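Local atomic coordinates of hypothetical protein PH0802 (Pyrococcus horikoshii, PDB entry 2DT4), a protein that is of unknown function but belongs to the plant- and prokaryote-conserved (PPC) domain family and assembles as a trimer. Residues R10-R15 with E33-A38; T37-G42 with Q119-E124. All coordinates share one frame; numbering follows the deposited sequence.

In the fold
From the N terminus, the chain runs out along strand 5-16, turns through helix 22-33 and re-enters the sheet as strand 38-46. Interaction 1 closes this short helical loop: 33-38, at the helix exit, comes back to the start of 10-15. Interaction 2 closes a much longer, mostly beta loop, pairing 37-42 with 119-124 on strand 114-123. One loop follows the other along the chain, and the segments 33-38 and 37-42 overlap at Thr37 and Ala38. Strand 114-123 pairs with both 5-16 and 38-46, so it lies between them. The contacts also touch directly, through a salt bridge from Arg10 NE to Glu120 OE2. Interaction 1 ties the end of helix 22-33 to strand 5-16, and interaction 2 joins strands 38-46 and 114-123 in the same sheet.

Interaction 1 (R10-R15 with E33-A38); sequences RTYLFR and EGIETA
A Schellman motif at Gly34 ends helix 22-33, and strand 5-16 of the PPC domain grips this helix exit through Arg10 and Tyr12. Arg10 meets it end-on. NH1 and NH2 both donate to the backbone oxygen of Glu33, with NH2 2.8 Å from Glu33 O. That oxygen lies in the guanidinium plane, and NH2 sits on one of its lone pairs, while NH1 comes from above the carbonyl plane. The arginine chain is bent at chi3 (-71°), which turns the guanidinium toward the helix end. NH2 also forms a longer salt bridge, 3.6 Å, to Glu33 OE2, and water 1 links the same two atoms. This carboxylate has a further partner, the hydroxyl of Tyr12. The positive guanidinium at the helix C-terminus would probably complement the partial negative charge there. Ile35 packs against both residues. Its CD1 packs 3.5 Å from Tyr12 CE2, and its CG1 lies near Arg10 NH1. Phe29 of the helix meets the Tyr12 ring edge-to-face. The ring and the Glu33 carboxylate are steeply inclined, 80° apart. Tyr12 OH donates to Glu33 OE2 at 2.7 Å, on the anti side of the carboxylate.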
loop_
_atom_site.group_PDB
_atom_site.type_symbol
_atom_site.label_atom_id
_atom_site.label_comp_id
_atom_site.label_asym_id
_atom_site.label_seq_id
_atom_site.Cartn_x
_atom_site.Cartn_y
_atom_site.Cartn_z
ATOM N N ARG A 10 10.144 -11.511 11.965
ATOM C CA ARG A 10 8.865 -12.184 12.063
ATOM C C ARG A 10 7.836 -11.492 11.183
ATOM O O ARG A 10 7.883 -10.271 10.994
ATOM C CB ARG A 10 8.408 -12.261 13.523
ATOM C CG ARG A 10 9.307 -13.160 14.364
ATOM C CD ARG A 10 9.114 -12.998 15.837
ATOM N NE ARG A 10 9.619 -11.720 16.311
ATOM C CZ ARG A 10 9.364 -11.152 17.494
ATOM N NH1 ARG A 10 9.936 -9.974 17.773
ATOM N NH2 ARG A 10 8.567 -11.740 18.372
ATOM N N THR A 11 6.933 -12.298 10.658
ATOM C CA THR A 11 5.897 -11.873 9.711
ATOM C C THR A 11 4.504 -12.202 10.287
ATOM O O THR A 11 4.292 -13.284 10.831
ATOM C CB THR A 11 6.108 -12.615 8.392
ATOM O OG1 THR A 11 7.449 -12.398 7.915
ATOM C CG2 THR A 11 5.160 -12.093 7.328
ATOM N N TYR A 12 3.548 -11.272 10.167
ATOM C CA TYR A 12 2.229 -11.429 10.741
ATOM C C TYR A 12 1.096 -10.942 9.835
ATOM O O TYR A 12 1.268 -10.021 9.039
ATOM C CB TYR A 12 2.111 -10.653 12.058
ATOM C CG TYR A 12 3.190 -10.908 13.114
ATOM C CD1 TYR A 12 2.946 -11.752 14.182
ATOM C CD2 TYR A 12 4.428 -10.278 13.049
ATOM C CE1 TYR A 12 3.897 -11.955 15.158
ATOM C CE2 TYR A 12 5.368 -10.461 14.032
ATOM C CZ TYR A 12 5.102 -11.308 15.072
ATOM O OH TYR A 12 6.045 -11.467 16.079
ATOM N N LEU A 13 -0.060 -11.573 9.976
ATOM C CA LEU A 13 -1.281 -11.192 9.280
ATOM C C LEU A 13 -2.412 -11.506 10.235
ATOM O O LEU A 13 -2.521 -12.647 10.677
ATOM C CB LEU A 13 -1.444 -11.975 7.967
ATOM C CG LEU A 13 -2.704 -11.583 7.180
ATOM C CD1 LEU A 13 -2.695 -10.109 6.776
ATOM C CD2 LEU A 13 -2.846 -12.494 5.969
ATOM N N PHE A 14 -3.212 -10.498 10.574
ATOM C CA PHE A 14 -4.212 -10.660 11.627
ATOM C C PHE A 14 -5.349 -9.680 11.491
ATOM O O PHE A 14 -5.217 -8.606 10.855
ATOM C CB PHE A 14 -3.580 -10.531 13.028
ATOM C CG PHE A 14 -2.747 -9.295 13.227
ATOM C CD1 PHE A 14 -3.328 -8.072 13.525
ATOM C CD2 PHE A 14 -1.388 -9.355 13.084
ATOM C CE1 PHE A 14 -2.534 -6.920 13.667
ATOM C CE2 PHE A 14 -0.601 -8.237 13.236
ATOM C CZ PHE A 14 -1.169 -7.009 13.507
ATOM N N ARG A 15 -6.462 -10.051 12.122
ATOM C CA ARG A 15 -7.574 -9.154 12.290
ATOM C C ARG A 15 -7.578 -8.555 13.672
ATOM O O ARG A 15 -7.538 -9.264 14.671
ATOM C CB ARG A 15 -8.903 -9.858 12.059
ATOM C CG ARG A 15 -10.048 -8.913 12.252
ATOM C CD ARG A 15 -11.320 -9.361 11.619
ATOM N NE ARG A 15 -11.884 -10.498 12.310
ATOM C CZ ARG A 15 -12.793 -10.435 13.290
ATOM N NH1 ARG A 15 -13.286 -11.559 13.823
ATOM N NH2 ARG A 15 -13.174 -9.291 13.783
ATOM N N GLU A 33 5.163 -8.524 21.486
ATOM C CA GLU A 33 6.038 -9.374 20.679
ATOM C C GLU A 33 7.508 -8.990 20.765
ATOM O O GLU A 33 8.366 -9.687 20.214
ATOM C CB GLU A 33 5.608 -9.302 19.210
ATOM C CG GLU A 33 4.238 -9.880 18.939
ATOM C CD GLU A 33 4.214 -11.377 19.133
ATOM O OE1 GLU A 33 3.440 -11.826 19.998
ATOM O OE2 GLU A 33 4.997 -12.112 18.496
ATOM N N GLY A 34 7.818 -7.873 21.393
ATOM C CA GLY A 34 9.178 -7.370 21.375
ATOM C C GLY A 34 9.632 -6.915 19.989
ATOM O O GLY A 34 10.787 -7.129 19.586
ATOM N N ILE A 35 8.714 -6.297 19.237
ATOM C CA ILE A 35 9.045 -5.733 17.945
ATOM C C ILE A 35 9.397 -4.266 18.097
ATOM O O ILE A 35 8.651 -3.500 18.726
ATOM C CB ILE A 35 7.853 -5.886 16.955
ATOM C CG1 ILE A 35 7.570 -7.362 16.651
ATOM C CG2 ILE A 35 8.074 -5.097 15.629
ATOM C CD1 ILE A 35 6.182 -7.639 16.026
ATOM N N GLU A 36 10.514 -3.880 17.520
ATOM C CA GLU A 36 10.976 -2.510 17.556
ATOM C C GLU A 36 10.825 -1.821 16.211
ATOM O O GLU A 36 10.531 -0.607 16.175
ATOM C CB GLU A 36 12.448 -2.449 17.956
ATOM C CG GLU A 36 12.750 -2.880 19.380
ATOM C CD GLU A 36 14.023 -2.243 19.924
ATOM O OE1 GLU A 36 15.030 -2.230 19.192
ATOM O OE2 GLU A 36 13.993 -1.758 21.080
ATOM N N THR A 37 11.085 -2.550 15.120
ATOM C CA THR A 37 11.013 -1.993 13.772
ATOM C C THR A 37 10.164 -2.885 12.872
ATOM O O THR A 37 10.368 -4.078 12.842
ATOM C CB THR A 37 12.434 -1.874 13.154
ATOM O OG1 THR A 37 13.303 -1.147 14.062
ATOM C CG2 THR A 37 12.400 -1.107 11.847
ATOM N N ALA A 38 9.262 -2.291 12.100
ATOM C CA ALA A 38 8.417 -3.056 11.188
ATOM C C ALA A 38 7.811 -2.152 10.135
ATOM O O ALA A 38 7.803 -0.932 10.259
ATOM C CB ALA A 38 7.296 -3.717 11.948
HETATM O O HOH W 1 7.116 -14.193 19.034
#

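Interaction 2 (T37-G42 with Q119-E124); sequences TAIING and QELKGE
Ile39 turns CG1 between its backbone N and carbonyl carbon (chi1 56°), and this brings CD1 over to Gln119 on the next strand. CD1 lies 3.8 Å from Gln119 CB, and the two side chains cross at a slant. Thr37 has CG2 trans to its backbone N, where the methyl faces Leu121 CB at 4.1 Å. These two side chains cross at about a right angle. Ile39 CG2 reaches toward Leu121 CD1 more loosely.

The frame is an antiparallel beta ladder between strands 38-46 and 114-123. Ile39 and Gln119 form a hydrogen-bonded pair: Gln119 N donates to Ile39 O at 2.9 Å, and Ile39 N donates to Gln119 O at 3.0 Å. Ala38 and Glu120 form the adjacent non-hydrogen-bonded pair, with CA atoms 4.1 Å apart. Here Ala38 CA makes a CA-H...O contact of 3.1 Å to Gln119 O. Leu121 N then donates to Thr37 O, in a nearly straight bond (172°). The Glu120 CA hydrogen also points to Thr37 O.

Glu120 extends its carboxylate to two cations. Lys122 NZ bonds to OE1 at 2.9 Å from above the carboxylate plane, and Arg10 on strand 5-16 pairs with OE2. With an alanine in place of Glu120, Lys122 NZ and Arg10 NE would probably both lose their carboxylate partner, leaving the lysine end freer to turn. Water 2 donates to Glu124 O and makes a weak hydrogen bond with Thr37 OG1.

All the touching residues are buried. Ala38 and Ile40 bond through their backbones to strand 69-82, while Glu120 bonds to strand 5-16. Thr37, Ile39 and Leu121 also pack on the third subunit, and Ile35, just after helix 22-33, touches Glu120.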
loop_
_atom_site.group_PDB
_atom_site.type_symbol
_atom_site.label_atom_id
_atom_site.label_comp_id
_atom_site.label_asym_id
_atom_site.label_seq_id
_atom_site.Cartn_x
_atom_site.Cartn_y
_atom_site.Cartn_z
ATOM N N THR A 37 11.085 -2.550 15.120
ATOM C CA THR A 37 11.013 -1.993 13.772
ATOM C C THR A 37 10.164 -2.885 12.872
ATOM O O THR A 37 10.368 -4.078 12.842
ATOM C CB THR A 37 12.434 -1.874 13.154
ATOM O OG1 THR A 37 13.303 -1.147 14.062
ATOM C CG2 THR A 37 12.400 -1.107 11.847
ATOM N N ALA A 38 9.262 -2.291 12.100
ATOM C CA ALA A 38 8.417 -3.056 11.188
ATOM C C ALA A 38 7.811 -2.152 10.135
ATOM O O ALA A 38 7.803 -0.932 10.259
ATOM C CB ALA A 38 7.296 -3.717 11.948
ATOM N N ILE A 39 7.194 -2.807 9.170
ATOM C CA ILE A 39 6.445 -2.111 8.139
ATOM C C ILE A 39 5.059 -2.730 8.262
ATOM O O ILE A 39 4.891 -3.898 8.657
ATOM C CB ILE A 39 6.974 -2.090 6.685
ATOM C CG1 ILE A 39 7.198 -3.517 6.138
ATOM C CG2 ILE A 39 8.235 -1.253 6.648
ATOM C CD1 ILE A 39 6.016 -4.131 5.451
ATOM N N ILE A 40 4.044 -1.924 7.974
ATOM C CA ILE A 40 2.656 -2.338 8.052
ATOM C C ILE A 40 1.873 -1.958 6.811
ATOM O O ILE A 40 2.118 -0.928 6.167
ATOM C CB ILE A 40 1.937 -1.769 9.305
ATOM C CG1 ILE A 40 2.130 -0.256 9.418
ATOM C CG2 ILE A 40 2.493 -2.433 10.549
ATOM C CD1 ILE A 40 1.507 0.346 10.686
ATOM N N ASN A 41 0.841 -2.745 6.568
ATOM C CA ASN A 41 -0.074 -2.399 5.480
ATOM C C ASN A 41 -1.386 -3.014 5.922
ATOM O O ASN A 41 -1.387 -3.980 6.667
ATOM C CB ASN A 41 0.331 -2.729 4.049
ATOM C CG ASN A 41 -0.030 -4.120 3.614
ATOM O OD1 ASN A 41 -1.102 -4.648 3.925
ATOM N ND2 ASN A 41 0.864 -4.714 2.852
ATOM N N GLY A 42 -2.498 -2.428 5.532
ATOM C CA GLY A 42 -3.765 -3.057 5.803
ATOM C C GLY A 42 -4.971 -2.348 5.221
ATOM O O GLY A 42 -4.855 -1.310 4.583
ATOM N N GLN A 119 5.489 -6.719 9.042
ATOM C CA GLN A 119 6.757 -7.381 8.767
ATOM C C GLN A 119 7.826 -6.725 9.620
ATOM O O GLN A 119 8.218 -5.569 9.382
ATOM C CB GLN A 119 7.125 -7.303 7.266
ATOM C CG GLN A 119 8.521 -7.829 6.937
ATOM C CD GLN A 119 8.628 -9.311 7.291
ATOM O OE1 GLN A 119 9.403 -9.698 8.204
ATOM N NE2 GLN A 119 7.844 -10.125 6.631
ATOM N N GLU A 120 8.345 -7.505 10.564
ATOM C CA GLU A 120 9.414 -7.028 11.421
ATOM C C GLU A 120 10.701 -6.952 10.622
ATOM O O GLU A 120 10.929 -7.794 9.760
ATOM C CB GLU A 120 9.603 -8.011 12.592
ATOM C CG GLU A 120 10.755 -7.692 13.506
ATOM C CD GLU A 120 10.963 -8.723 14.579
ATOM O OE1 GLU A 120 11.338 -8.299 15.699
ATOM O OE2 GLU A 120 10.774 -9.934 14.309
ATOM N N LEU A 121 11.518 -5.941 10.915
ATOM C CA LEU A 121 12.846 -5.769 10.320
ATOM C C LEU A 121 13.899 -5.740 11.421
ATOM O O LEU A 121 13.656 -5.165 12.493
ATOM C CB LEU A 121 12.885 -4.443 9.578
ATOM C CG LEU A 121 11.896 -4.296 8.417
ATOM C CD1 LEU A 121 12.068 -2.944 7.750
ATOM C CD2 LEU A 121 11.965 -5.439 7.375
ATOM N N LYS A 122 15.039 -6.402 11.166
ATOM C CA LYS A 122 16.107 -6.560 12.147
ATOM C C LYS A 122 17.376 -5.951 11.576
ATOM O O LYS A 122 17.723 -6.144 10.421
ATOM C CB LYS A 122 16.377 -8.040 12.445
ATOM C CG LYS A 122 15.190 -8.892 12.872
ATOM C CD LYS A 122 14.810 -8.604 14.263
ATOM C CE LYS A 122 14.217 -9.843 14.928
ATOM N NZ LYS A 122 13.778 -9.662 16.306
ATOM N N GLY A 123 18.080 -5.204 12.395
ATOM C CA GLY A 123 19.325 -4.614 11.948
ATOM C C GLY A 123 19.720 -3.424 12.769
ATOM O O GLY A 123 19.527 -3.359 13.984
ATOM N N GLU A 124 20.301 -2.477 12.073
ATOM C CA GLU A 124 20.824 -1.280 12.666
ATOM C C GLU A 124 19.722 -0.439 13.261
ATOM O O GLU A 124 18.542 -0.609 12.951
ATOM C CB GLU A 124 21.559 -0.480 11.590
ATOM C CG GLU A 124 20.618 0.205 10.593
ATOM C CD GLU A 124 21.315 0.752 9.372
ATOM O OE1 GLU A 124 20.840 1.791 8.848
ATOM O OE2 GLU A 124 22.299 0.116 8.908
HETATM O O HOH W 2 16.579 -1.564 14.664
#